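Local coordinates for protein citryl-CoA lyase (Hydrogenobacter thermophilus, PDB 6HXP) that binds coenzyme A and probably splits citryl-CoA into acetyl-CoA and oxaloacetate, being a lyase of the citrate synthase family, at residues P147-L152 with D189-A194; V86-G91 with G213-L218; R108-G113 with I195-G200; S76-G81 with A220-E225. All coordinates share one frame; numbering follows the deposited sequence.

Contact 1. Residues P147-L152 with D189-A194; sequences PRTKRL and DGAIAA
Thr149 and Leu152, one turn apart on helix 147-158, straddle the methyl group of Ala191, which points toward them from helix 188-198. The two helices run in nearly the same direction, 23° apart with axes 9.0 Å from each other at closest approach, and the CA atoms of Thr149 and Ala191 come within 5.4 Å. Spacing this close suits an alanine, whose single methyl fills the gap without forcing the backbones apart. Both branches of the threonine lie against it: Ala191 CB is 3.5 Å from Thr149 OG1 and 3.8 Å from Thr149 CG2. With chi1 at -67°, OG1 stands beside its own backbone N while CG2 takes the position opposite that nitrogen. The hydroxyl touches the methyl only by packing; its polar need is met by a hydrogen bond with Leu186 O, so a buried oxygen is tolerated in apolar surroundings. The Thr149 side chain is about 8 Å from that of CoA-binding Tyr137. On the next turn, Leu152 lays its CD1 branch against both Ala191 and Ile192. That methyl reaches Ile192 CG1 at 4.0 Å, the two branched chains crossing at a slant, and lies 4.2 Å from Ala191 CB. Leucine fits because its fork extends far enough to meet residues on the neighbouring helix. Helix 48-60 closes over the Leu152–Ile192 pair, with Ala56 and Ser60 on Leu152 and Met57 on Ile192, while Val28 of the second subunit also packs on Leu152. Leu103 of helix 101-116 touches Ile192, leaving helix 188-198 packed between several helices of the citrate synthase C-terminal domain.

Contact 2. Residues V86-G91 with G213-L218; sequences VGVAAG and GRVPGL
Leu218, the residue that packs against Val88 and Gly91, has its backbone N bonded to Arg214 O at 3.0 Å, which restores the helical pattern after a kink. Pro216 has no N-H to offer, and the nitrogens of Pro216 and Gly217 make no bond to the preceding turn. Beyond that break Leu218 points at helix 84-93, which crosses at 134° with the axes 9.6 Å apart. Its CD1 methyl rests on backbone rather than on a side chain: it is 3.9 Å from Val88 O and equally far from Gly91 C. Glycine suits position 91 because a CB there would fall about 2.9 Å from Leu218 CD2, too close for two carbons. Val88 lies across the base of the leucine at a slant. Its CG1, set opposite the backbone N (chi1 171°), meets Leu218 CB at 4.2 Å and Val215 CG1 at 4.3 Å, whereas CG2 lies over the Leu218 carbonyl. Compact valines fill the space between helices. Ile211 of the second subunit packs on both Val88 and Val215, so this packing of crossing helices in the citrate synthase fold, away from the CoA site, also belongs to a subunit interface. Apolar side chains make the contact, partly against backbone carbonyls, with no polar bond between the segments; shape and burial therefore hold it, methyls fitting helix backbone left bare of a side chain at Gly91.

Contact 3. Residues R108-G113 with I195-G200; sequences RFIQEG and IASEMG
Gln111 on helix 101-116 and Ser197 near the end of helix 188-198 mark the nearest backbone approach, CA atoms 6.6 Å apart, shortly before the 195-200 segment turns away at Gly200 through a Schellman motif with phi of 82°. Their side chains bridge the gap. Gln111 NE2 donates to Ser197 OG over 3.0 Å at an N-H...O angle of 160°, and the oxygen lies almost in the plane of the amide. The glutamine reaches it with an extended chain whose CG also brushes the serine, 3.4 Å from Ser197 OG. Ser197 points at its partner and places OG beside its own backbone N, from where the hydroxyl also bonds to Ala193 O one turn earlier. Serine thus serves as a compact relay, receiving from the amide while tied to its own helix. Gln111 NE2 has a further acceptor in Phe201 O, just past the turn, so one amide nitrogen holds both the helix end and the segment of chain that follows. A leucine in its place would probably leave Phe201 O and Ser197 OG without this donor and set the turn after the helix freer to move. Ile110, one residue earlier, only skirts the serine, its CG2 a loose 4.5 Å from Ser197 OG, and packs on His165 and Ala169 of helix 164-180. A Schellman turn ending a helix on a glycine, which accepts positive phi readily, is thus held by a side-chain amide from the neighbouring helix, in the helical citrate synthase fold near the coenzyme A site: the Ile110 side chain is about 5 Å from that of CoA-binding Tyr137.

Contact 4. Residues S76-G81 with A220-E225; sequences SVASGG and AHVYEE
Ala78 CB sits against both Val222 and Glu225, one turn apart on helix 206-228. It is 4.0 Å from Val222 CG1 and 4.1 Å from Glu225 CG, so the glutamate contributes its aliphatic stem to the packing, and a residue as small as alanine lets the last turn of helix 69-79 come close. Glu225 then bends at chi2 (68°), turning its carboxylate to the side where Ser79 lies. OE2 stops 4.2 Å from Ser79 OG, too far for a direct bond, and a water spans the interval: it donates to Glu225 OE2 at 2.6 Å and is 2.7 Å from Ser79 OG. This meeting of a helix end with the flank of a long helix belongs to the largely helical citrate synthase fold. Gly81 is the first residue to leave helical backbone angles, with a positive phi (94°); a side chain there would press on the preceding carbonyl oxygen, which makes glycine the suitable residue. Farther out, Arg75 pairs with Glu225 OE1 and Lys234 with OE2, and these two cations probably stabilise the buried carboxylate in its charged form. The backbone N of Lys234 bonds Ser79 OG, and Ser233 touches both Ser79 and Glu225.

The four contacts fall into two touching pairs. Contacts 1 and 3, with centres 13 Å apart, share helix 188-198, and Ile110 CD1 of contact 3 comes within 3.7 Å of Gly190 O in contact 1. Contacts 2 and 4, centres 10 Å apart, share helix 206-228 and meet where Val77 CG2 packs on Ala90 CB at 3.5 Å. The pairs lie on opposite sides of the chain's centre, with contacts 3 and 4 about 36 Å apart between centres. The first pair lies nearer the ligand: Ile110 and Thr149 side chains are about 10 and 11 Å from coenzyme A. The second pair lies away from the CoA-binding residues and, like contact 1, touches the second subunit.

Contact 1. Residues P147-L152 with D189-A194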
loop_
_atom_site.group_PDB
_atom_site.type_symbol
_atom_site.label_atom_id
_atom_site.label_comp_id
_atom_site.label_asym_id
_atom_site.label_seq_id
_atom_site.Cartn_x
_atom_site.Cartn_y
_atom_site.Cartn_z
ATOM N N PRO A 147 -5.105 -31.760 -7.164
ATOM C CA PRO A 147 -4.412 -32.529 -6.113
ATOM C C PRO A 147 -4.339 -31.804 -4.773
ATOM O O PRO A 147 -4.274 -32.430 -3.731
ATOM C CB PRO A 147 -3.029 -32.801 -6.682
ATOM C CG PRO A 147 -2.925 -32.084 -7.914
ATOM C CD PRO A 147 -4.230 -31.515 -8.326
ATOM N N ARG A 148 -4.406 -30.483 -4.801
ATOM C CA ARG A 148 -4.345 -29.704 -3.575
ATOM C C ARG A 148 -5.652 -29.842 -2.790
ATOM O O ARG A 148 -5.651 -29.938 -1.558
ATOM C CB ARG A 148 -4.055 -28.250 -3.902
ATOM C CG ARG A 148 -2.749 -28.059 -4.683
ATOM C CD ARG A 148 -2.658 -26.724 -5.379
ATOM N NE ARG A 148 -3.732 -26.543 -6.356
ATOM C CZ ARG A 148 -3.961 -25.390 -6.977
ATOM N NH1 ARG A 148 -3.157 -24.350 -6.777
ATOM N NH2 ARG A 148 -4.997 -25.265 -7.795
ATOM N N THR A 149 -6.770 -29.904 -3.523
ATOM C CA THR A 149 -8.056 -30.169 -2.912
ATOM C C THR A 149 -8.077 -31.599 -2.364
ATOM O O THR A 149 -8.519 -31.804 -1.235
ATOM C CB THR A 149 -9.145 -30.038 -3.955
ATOM O OG1 THR A 149 -9.200 -28.662 -4.324
ATOM C CG2 THR A 149 -10.522 -30.495 -3.433
ATOM N N LYS A 150 -7.617 -32.570 -3.161
ATOM C CA LYS A 150 -7.612 -33.974 -2.741
ATOM C C LYS A 150 -6.798 -34.131 -1.461
ATOM O O LYS A 150 -7.236 -34.819 -0.553
ATOM C CB LYS A 150 -7.058 -34.889 -3.839
ATOM C CG LYS A 150 -7.131 -36.369 -3.435
ATOM C CD LYS A 150 -6.813 -37.294 -4.563
ATOM C CE LYS A 150 -7.142 -38.729 -4.202
ATOM N NZ LYS A 150 -6.358 -39.218 -3.031
ATOM N N ARG A 151 -5.652 -33.477 -1.361
ATOM C CA ARG A 151 -4.827 -33.617 -0.170
ATOM C C ARG A 151 -5.574 -33.093 1.070
ATOM O O ARG A 151 -5.595 -33.753 2.119
ATOM C CB ARG A 151 -3.510 -32.865 -0.360
ATOM C CG ARG A 151 -2.552 -32.902 0.836
ATOM C CD ARG A 151 -2.152 -34.311 1.159
ATOM N NE ARG A 151 -1.192 -34.301 2.253
ATOM C CZ ARG A 151 -0.999 -35.323 3.069
ATOM N NH1 ARG A 151 -1.674 -36.459 2.895
ATOM N NH2 ARG A 151 -0.148 -35.218 4.086
ATOM N N LEU A 152 -6.166 -31.906 0.940
ATOM C CA LEU A 152 -6.895 -31.296 2.053
ATOM C C LEU A 152 -8.119 -32.145 2.465
ATOM O O LEU A 152 -8.377 -32.313 3.663
ATOM C CB LEU A 152 -7.332 -29.893 1.708
ATOM C CG LEU A 152 -6.230 -28.858 1.761
ATOM C CD1 LEU A 152 -6.693 -27.561 1.095
ATOM C CD2 LEU A 152 -5.809 -28.562 3.226
ATOM N N ASP A 189 -9.212 -23.125 -4.009
ATOM C CA ASP A 189 -9.955 -22.021 -3.376
ATOM C C ASP A 189 -11.270 -22.573 -2.802
ATOM O O ASP A 189 -11.653 -22.229 -1.683
ATOM C CB ASP A 189 -10.332 -20.911 -4.375
ATOM C CG ASP A 189 -9.187 -20.151 -4.973
ATOM O OD1 ASP A 189 -8.168 -20.001 -4.289
ATOM O OD2 ASP A 189 -9.332 -19.670 -6.136
ATOM N N GLY A 190 -11.965 -23.394 -3.582
ATOM C CA GLY A 190 -13.200 -24.000 -3.109
ATOM C C GLY A 190 -12.943 -24.918 -1.915
ATOM O O GLY A 190 -13.738 -24.976 -0.974
ATOM N N ALA A 191 -11.820 -25.672 -1.940
ATOM C CA ALA A 191 -11.461 -26.600 -0.836
ATOM C C ALA A 191 -11.213 -25.837 0.475
ATOM O O ALA A 191 -11.787 -26.178 1.523
ATOM C CB ALA A 191 -10.227 -27.387 -1.209
ATOM N N ILE A 192 -10.418 -24.773 0.414
ATOM C CA ILE A 192 -10.173 -23.956 1.610
ATOM C C ILE A 192 -11.460 -23.303 2.067
ATOM O O ILE A 192 -11.769 -23.262 3.258
ATOM C CB ILE A 192 -9.068 -22.937 1.300
ATOM C CG1 ILE A 192 -7.737 -23.684 1.122
ATOM C CG2 ILE A 192 -8.996 -21.913 2.391
ATOM C CD1 ILE A 192 -6.647 -22.826 0.628
ATOM N N ALA A 193 -12.265 -22.802 1.126
ATOM C CA ALA A 193 -13.551 -22.227 1.481
ATOM C C ALA A 193 -14.444 -23.260 2.206
ATOM O O ALA A 193 -15.094 -22.913 3.195
ATOM C CB ALA A 193 -14.261 -21.722 0.230
ATOM N N ALA A 194 -14.474 -24.531 1.729
ATOM C CA ALA A 194 -15.279 -25.543 2.369
ATOM C C ALA A 194 -14.794 -25.820 3.785
ATOM O O ALA A 194 -15.592 -25.935 4.721
ATOM C CB ALA A 194 -15.214 -26.829 1.564
#

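Contact 2. Residues V86-G91 with G213-L218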
loop_
_atom_site.group_PDB
_atom_site.type_symbol
_atom_site.label_atom_id
_atom_site.label_comp_id
_atom_site.label_asym_id
_atom_site.label_seq_id
_atom_site.Cartn_x
_atom_site.Cartn_y
_atom_site.Cartn_z
ATOM N N VAL A 86 7.340 -2.756 3.054
ATOM C CA VAL A 86 6.710 -2.047 1.955
ATOM C C VAL A 86 6.512 -2.976 0.753
ATOM O O VAL A 86 5.433 -3.025 0.157
ATOM C CB VAL A 86 7.523 -0.802 1.615
ATOM C CG1 VAL A 86 6.950 -0.069 0.393
ATOM C CG2 VAL A 86 7.636 0.155 2.794
ATOM N N GLY A 87 7.521 -3.800 0.428
ATOM C CA GLY A 87 7.353 -4.763 -0.634
ATOM C C GLY A 87 6.275 -5.790 -0.304
ATOM O O GLY A 87 5.449 -6.158 -1.134
ATOM N N VAL A 88 6.285 -6.300 0.965
ATOM C CA VAL A 88 5.278 -7.297 1.304
ATOM C C VAL A 88 3.883 -6.719 1.190
ATOM O O VAL A 88 2.963 -7.341 0.658
ATOM C CB VAL A 88 5.535 -7.851 2.718
ATOM C CG1 VAL A 88 4.370 -8.727 3.197
ATOM C CG2 VAL A 88 6.846 -8.637 2.748
ATOM N N ALA A 89 3.692 -5.504 1.695
ATOM C CA ALA A 89 2.392 -4.847 1.593
ATOM C C ALA A 89 1.922 -4.728 0.165
ATOM O O ALA A 89 0.753 -4.956 -0.125
ATOM C CB ALA A 89 2.440 -3.467 2.225
ATOM N N ALA A 90 2.827 -4.405 -0.768
ATOM C CA ALA A 90 2.437 -4.297 -2.174
ATOM C C ALA A 90 1.940 -5.617 -2.713
ATOM O O ALA A 90 0.978 -5.674 -3.480
ATOM C CB ALA A 90 3.621 -3.802 -2.987
ATOM N N GLY A 91 2.561 -6.710 -2.268
ATOM C CA GLY A 91 2.061 -8.021 -2.635
ATOM C C GLY A 91 0.659 -8.294 -2.151
ATOM O O GLY A 91 -0.184 -8.823 -2.871
ATOM N N GLY A 213 -1.656 -17.055 5.176
ATOM C CA GLY A 213 -0.881 -18.176 4.655
ATOM C C GLY A 213 0.186 -17.751 3.696
ATOM O O GLY A 213 1.267 -18.342 3.702
ATOM N N ARG A 214 -0.110 -16.799 2.821
ATOM C CA ARG A 214 0.828 -16.404 1.738
ATOM C C ARG A 214 1.867 -15.370 2.142
ATOM O O ARG A 214 2.919 -15.242 1.486
ATOM C CB ARG A 214 0.035 -15.927 0.536
ATOM C CG ARG A 214 0.818 -15.456 -0.685
ATOM C CD ARG A 214 1.721 -16.509 -1.280
ATOM N NE ARG A 214 0.978 -17.712 -1.664
ATOM C CZ ARG A 214 0.284 -17.888 -2.787
ATOM N NH1 ARG A 214 0.307 -16.960 -3.757
ATOM N NH2 ARG A 214 -0.409 -19.008 -2.975
ATOM N N VAL A 215 1.598 -14.569 3.190
ATOM C CA VAL A 215 2.574 -13.546 3.584
ATOM C C VAL A 215 3.969 -14.131 3.830
ATOM O O VAL A 215 4.934 -13.472 3.442
ATOM C CB VAL A 215 2.026 -12.714 4.779
ATOM C CG1 VAL A 215 3.145 -12.084 5.605
ATOM C CG2 VAL A 215 1.097 -11.628 4.247
ATOM N N PRO A 216 4.157 -15.324 4.414
ATOM C CA PRO A 216 5.518 -15.847 4.523
ATOM C C PRO A 216 6.203 -15.976 3.159
ATOM O O PRO A 216 7.380 -15.685 3.056
ATOM C CB PRO A 216 5.346 -17.187 5.205
ATOM C CG PRO A 216 4.063 -17.028 6.019
ATOM C CD PRO A 216 3.186 -16.188 5.111
ATOM N N GLY A 217 5.482 -16.413 2.146
ATOM C CA GLY A 217 6.039 -16.480 0.800
ATOM C C GLY A 217 6.414 -15.091 0.295
ATOM O O GLY A 217 7.493 -14.903 -0.289
ATOM N N LEU A 218 5.542 -14.091 0.524
ATOM C CA LEU A 218 5.890 -12.730 0.102
ATOM C C LEU A 218 7.149 -12.245 0.801
ATOM O O LEU A 218 7.984 -11.572 0.194
ATOM C CB LEU A 218 4.749 -11.766 0.325
ATOM C CG LEU A 218 3.474 -12.048 -0.489
ATOM C CD1 LEU A 218 2.338 -11.120 -0.044
ATOM C CD2 LEU A 218 3.737 -11.933 -1.975
#

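Contact 3. Residues R108-G113 with I195-G200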
loop_
_atom_site.group_PDB
_atom_site.type_symbol
_atom_site.label_atom_id
_atom_site.label_comp_id
_atom_site.label_asym_id
_atom_site.label_seq_id
_atom_site.Cartn_x
_atom_site.Cartn_y
_atom_site.Cartn_z
ATOM N N ARG A 108 -19.272 -18.078 0.609
ATOM C CA ARG A 108 -20.682 -17.655 0.626
ATOM C C ARG A 108 -21.551 -18.678 -0.095
ATOM O O ARG A 108 -22.613 -19.062 0.391
ATOM C CB ARG A 108 -20.787 -16.285 -0.046
ATOM C CG ARG A 108 -22.133 -15.644 0.122
ATOM C CD ARG A 108 -22.159 -14.272 -0.514
ATOM N NE ARG A 108 -23.386 -13.579 -0.105
ATOM C CZ ARG A 108 -23.684 -12.329 -0.437
ATOM N NH1 ARG A 108 -22.888 -11.642 -1.244
ATOM N NH2 ARG A 108 -24.798 -11.764 0.013
ATOM N N PHE A 109 -21.084 -19.139 -1.261
ATOM C CA PHE A 109 -21.817 -20.123 -2.056
ATOM C C PHE A 109 -22.015 -21.449 -1.276
ATOM O O PHE A 109 -23.128 -21.978 -1.235
ATOM C CB PHE A 109 -21.045 -20.408 -3.353
ATOM C CG PHE A 109 -21.559 -21.600 -4.119
ATOM C CD1 PHE A 109 -22.790 -21.562 -4.734
ATOM C CD2 PHE A 109 -20.823 -22.774 -4.183
ATOM C CE1 PHE A 109 -23.283 -22.678 -5.421
ATOM C CE2 PHE A 109 -21.309 -23.887 -4.867
ATOM C CZ PHE A 109 -22.546 -23.837 -5.470
ATOM N N ILE A 110 -20.941 -21.975 -0.686
ATOM C CA ILE A 110 -20.995 -23.211 0.068
ATOM C C ILE A 110 -21.891 -23.060 1.299
ATOM O O ILE A 110 -22.740 -23.924 1.561
ATOM C CB ILE A 110 -19.580 -23.706 0.437
ATOM C CG1 ILE A 110 -18.834 -24.124 -0.829
ATOM C CG2 ILE A 110 -19.657 -24.871 1.432
ATOM C CD1 ILE A 110 -17.372 -24.264 -0.637
ATOM N N GLN A 111 -21.751 -21.953 2.029
ATOM C CA GLN A 111 -22.573 -21.761 3.227
ATOM C C GLN A 111 -24.028 -21.554 2.883
ATOM O O GLN A 111 -24.891 -22.156 3.520
ATOM C CB GLN A 111 -22.035 -20.622 4.078
ATOM C CG GLN A 111 -20.695 -20.975 4.697
ATOM C CD GLN A 111 -20.164 -19.818 5.483
ATOM O OE1 GLN A 111 -20.944 -19.084 6.099
ATOM N NE2 GLN A 111 -18.843 -19.697 5.591
ATOM N N GLU A 112 -24.307 -20.735 1.871
ATOM C CA GLU A 112 -25.698 -20.519 1.474
ATOM C C GLU A 112 -26.307 -21.774 0.868
ATOM O O GLU A 112 -27.485 -22.052 1.096
ATOM C CB GLU A 112 -25.824 -19.284 0.563
ATOM C CG GLU A 112 -25.576 -18.001 1.345
ATOM C CD GLU A 112 -25.652 -16.700 0.570
ATOM O OE1 GLU A 112 -25.870 -16.746 -0.660
ATOM O OE2 GLU A 112 -25.476 -15.630 1.197
ATOM N N GLY A 113 -25.499 -22.550 0.154
ATOM C CA GLY A 113 -25.922 -23.814 -0.438
ATOM C C GLY A 113 -26.347 -24.804 0.616
ATOM O O GLY A 113 -27.444 -25.352 0.528
ATOM N N ILE A 195 -13.485 -25.906 3.960
ATOM C CA ILE A 195 -12.901 -26.232 5.265
ATOM C C ILE A 195 -13.135 -25.070 6.236
ATOM O O ILE A 195 -13.520 -25.302 7.370
ATOM C CB ILE A 195 -11.420 -26.568 5.080
ATOM C CG1 ILE A 195 -11.308 -27.935 4.363
ATOM C CG2 ILE A 195 -10.655 -26.606 6.412
ATOM C CD1 ILE A 195 -10.082 -28.118 3.663
ATOM N N ALA A 196 -12.906 -23.831 5.795
ATOM C CA ALA A 196 -13.123 -22.683 6.668
ATOM C C ALA A 196 -14.614 -22.586 7.021
ATOM O O ALA A 196 -14.966 -22.202 8.135
ATOM C CB ALA A 196 -12.657 -21.402 5.993
ATOM N N SER A 197 -15.494 -22.950 6.092
ATOM C CA SER A 197 -16.935 -22.961 6.373
ATOM C C SER A 197 -17.296 -24.031 7.366
ATOM O O SER A 197 -18.106 -23.801 8.260
ATOM C CB SER A 197 -17.730 -23.123 5.083
ATOM O OG SER A 197 -17.525 -22.043 4.178
ATOM N N GLU A 198 -16.655 -25.207 7.248
ATOM C CA GLU A 198 -16.855 -26.314 8.193
ATOM C C GLU A 198 -16.495 -25.870 9.614
ATOM O O GLU A 198 -17.108 -26.365 10.584
ATOM C CB GLU A 198 -16.033 -27.540 7.790
ATOM C CG GLU A 198 -16.642 -28.843 8.265
ATOM C CD GLU A 198 -17.747 -29.279 7.328
ATOM O OE1 GLU A 198 -17.419 -29.909 6.295
ATOM O OE2 GLU A 198 -18.897 -28.823 7.510
ATOM N N MET A 199 -15.469 -24.988 9.753
ATOM C CA MET A 199 -15.027 -24.395 11.031
ATOM C C MET A 199 -15.981 -23.298 11.540
ATOM O O MET A 199 -15.750 -22.773 12.621
ATOM C CB MET A 199 -13.625 -23.751 10.889
ATOM C CG MET A 199 -12.504 -24.726 10.676
ATOM S SD MET A 199 -11.014 -23.866 10.224
ATOM C CE MET A 199 -9.858 -25.210 10.019
ATOM N N GLY A 200 -16.996 -22.906 10.762
ATOM C CA GLY A 200 -17.926 -21.871 11.163
ATOM C C GLY A 200 -17.469 -20.437 10.947
ATOM O O GLY A 200 -18.055 -19.521 11.539
#

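Contact 4. Residues S76-G81 with A220-E225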
loop_
_atom_site.group_PDB
_atom_site.type_symbol
_atom_site.label_atom_id
_atom_site.label_comp_id
_atom_site.label_asym_id
_atom_site.label_seq_id
_atom_site.Cartn_x
_atom_site.Cartn_y
_atom_site.Cartn_z
ATOM N N SER A 76 8.797 -5.867 -7.449
ATOM C CA SER A 76 8.984 -4.605 -8.182
ATOM C C SER A 76 9.050 -3.446 -7.177
ATOM O O SER A 76 9.932 -2.595 -7.293
ATOM C CB SER A 76 7.859 -4.361 -9.192
ATOM O OG SER A 76 7.898 -5.385 -10.171
ATOM N N VAL A 77 8.180 -3.412 -6.169
ATOM C CA VAL A 77 8.272 -2.383 -5.138
ATOM C C VAL A 77 9.608 -2.482 -4.375
ATOM O O VAL A 77 10.264 -1.477 -4.156
ATOM C CB VAL A 77 7.041 -2.447 -4.233
ATOM C CG1 VAL A 77 7.241 -1.653 -2.959
ATOM C CG2 VAL A 77 5.832 -1.912 -4.999
ATOM N N ALA A 78 10.045 -3.700 -4.035
ATOM C CA ALA A 78 11.333 -3.864 -3.389
ATOM C C ALA A 78 12.455 -3.323 -4.289
ATOM O O ALA A 78 13.361 -2.619 -3.805
ATOM C CB ALA A 78 11.578 -5.347 -3.135
ATOM N N SER A 79 12.379 -3.607 -5.587
ATOM C CA SER A 79 13.365 -3.151 -6.583
ATOM C C SER A 79 13.482 -1.607 -6.637
ATOM O O SER A 79 14.548 -1.049 -6.987
ATOM C CB SER A 79 13.015 -3.716 -7.951
ATOM O OG SER A 79 14.129 -3.606 -8.851
ATOM N N GLY A 80 12.379 -0.914 -6.336
ATOM C CA GLY A 80 12.393 0.534 -6.276
ATOM C C GLY A 80 13.215 1.076 -5.103
ATOM O O GLY A 80 13.471 2.288 -5.030
ATOM N N GLY A 81 13.631 0.209 -4.186
ATOM C CA GLY A 81 14.488 0.554 -3.048
ATOM C C GLY A 81 13.666 0.860 -1.817
ATOM O O GLY A 81 13.560 1.997 -1.348
ATOM N N ALA A 220 9.590 -14.074 1.880
ATOM C CA ALA A 220 10.722 -14.733 1.228
ATOM C C ALA A 220 11.097 -14.083 -0.107
ATOM O O ALA A 220 12.282 -13.881 -0.396
ATOM C CB ALA A 220 10.432 -16.210 1.037
ATOM N N HIS A 221 10.092 -13.772 -0.919
ATOM C CA HIS A 221 10.321 -13.155 -2.236
ATOM C C HIS A 221 10.938 -11.751 -2.111
ATOM O O HIS A 221 11.856 -11.421 -2.843
ATOM C CB HIS A 221 9.010 -13.081 -3.030
ATOM C CG HIS A 221 8.693 -14.372 -3.694
ATOM N ND1 HIS A 221 9.263 -14.730 -4.909
ATOM C CD2 HIS A 221 7.917 -15.406 -3.252
ATOM C CE1 HIS A 221 8.813 -15.959 -5.164
ATOM N NE2 HIS A 221 8.023 -16.422 -4.186
ATOM N N VAL A 222 10.415 -10.943 -1.201
ATOM C CA VAL A 222 10.946 -9.605 -1.045
ATOM C C VAL A 222 12.361 -9.634 -0.492
ATOM O O VAL A 222 13.243 -8.913 -0.951
ATOM C CB VAL A 222 9.994 -8.765 -0.176
ATOM C CG1 VAL A 222 10.614 -7.401 0.162
ATOM C CG2 VAL A 222 8.680 -8.584 -0.888
ATOM N N TYR A 223 12.594 -10.498 0.488
ATOM C CA TYR A 223 13.947 -10.630 1.040
ATOM C C TYR A 223 14.913 -11.070 -0.081
ATOM O O TYR A 223 16.036 -10.578 -0.181
ATOM C CB TYR A 223 13.941 -11.642 2.201
ATOM C CG TYR A 223 15.323 -11.986 2.700
ATOM C CD1 TYR A 223 16.005 -11.147 3.578
ATOM C CD2 TYR A 223 15.973 -13.123 2.254
ATOM C CE1 TYR A 223 17.293 -11.473 4.027
ATOM C CE2 TYR A 223 17.295 -13.383 2.601
ATOM C CZ TYR A 223 17.931 -12.576 3.516
ATOM O OH TYR A 223 19.229 -12.924 3.850
ATOM N N GLU A 224 14.520 -12.051 -0.880
ATOM C CA GLU A 224 15.367 -12.519 -1.968
ATOM C C GLU A 224 15.655 -11.384 -2.956
ATOM O O GLU A 224 16.812 -11.170 -3.361
ATOM C CB GLU A 224 14.714 -13.721 -2.659
ATOM C CG GLU A 224 15.636 -14.356 -3.684
ATOM C CD GLU A 224 15.038 -15.571 -4.343
ATOM O OE1 GLU A 224 13.931 -15.469 -4.902
ATOM O OE2 GLU A 224 15.671 -16.654 -4.272
ATOM N N GLU A 225 14.624 -10.594 -3.313
ATOM C CA GLU A 225 14.844 -9.498 -4.244
ATOM C C GLU A 225 15.846 -8.469 -3.639
ATOM O O GLU A 225 16.735 -7.982 -4.337
ATOM C CB GLU A 225 13.528 -8.784 -4.549
ATOM C CG GLU A 225 13.631 -7.764 -5.675
ATOM C CD GLU A 225 13.875 -8.355 -7.051
ATOM O OE1 GLU A 225 13.394 -9.487 -7.309
ATOM O OE2 GLU A 225 14.526 -7.679 -7.890
HETATM O O HOH W 1 15.800 -5.390 -7.699
#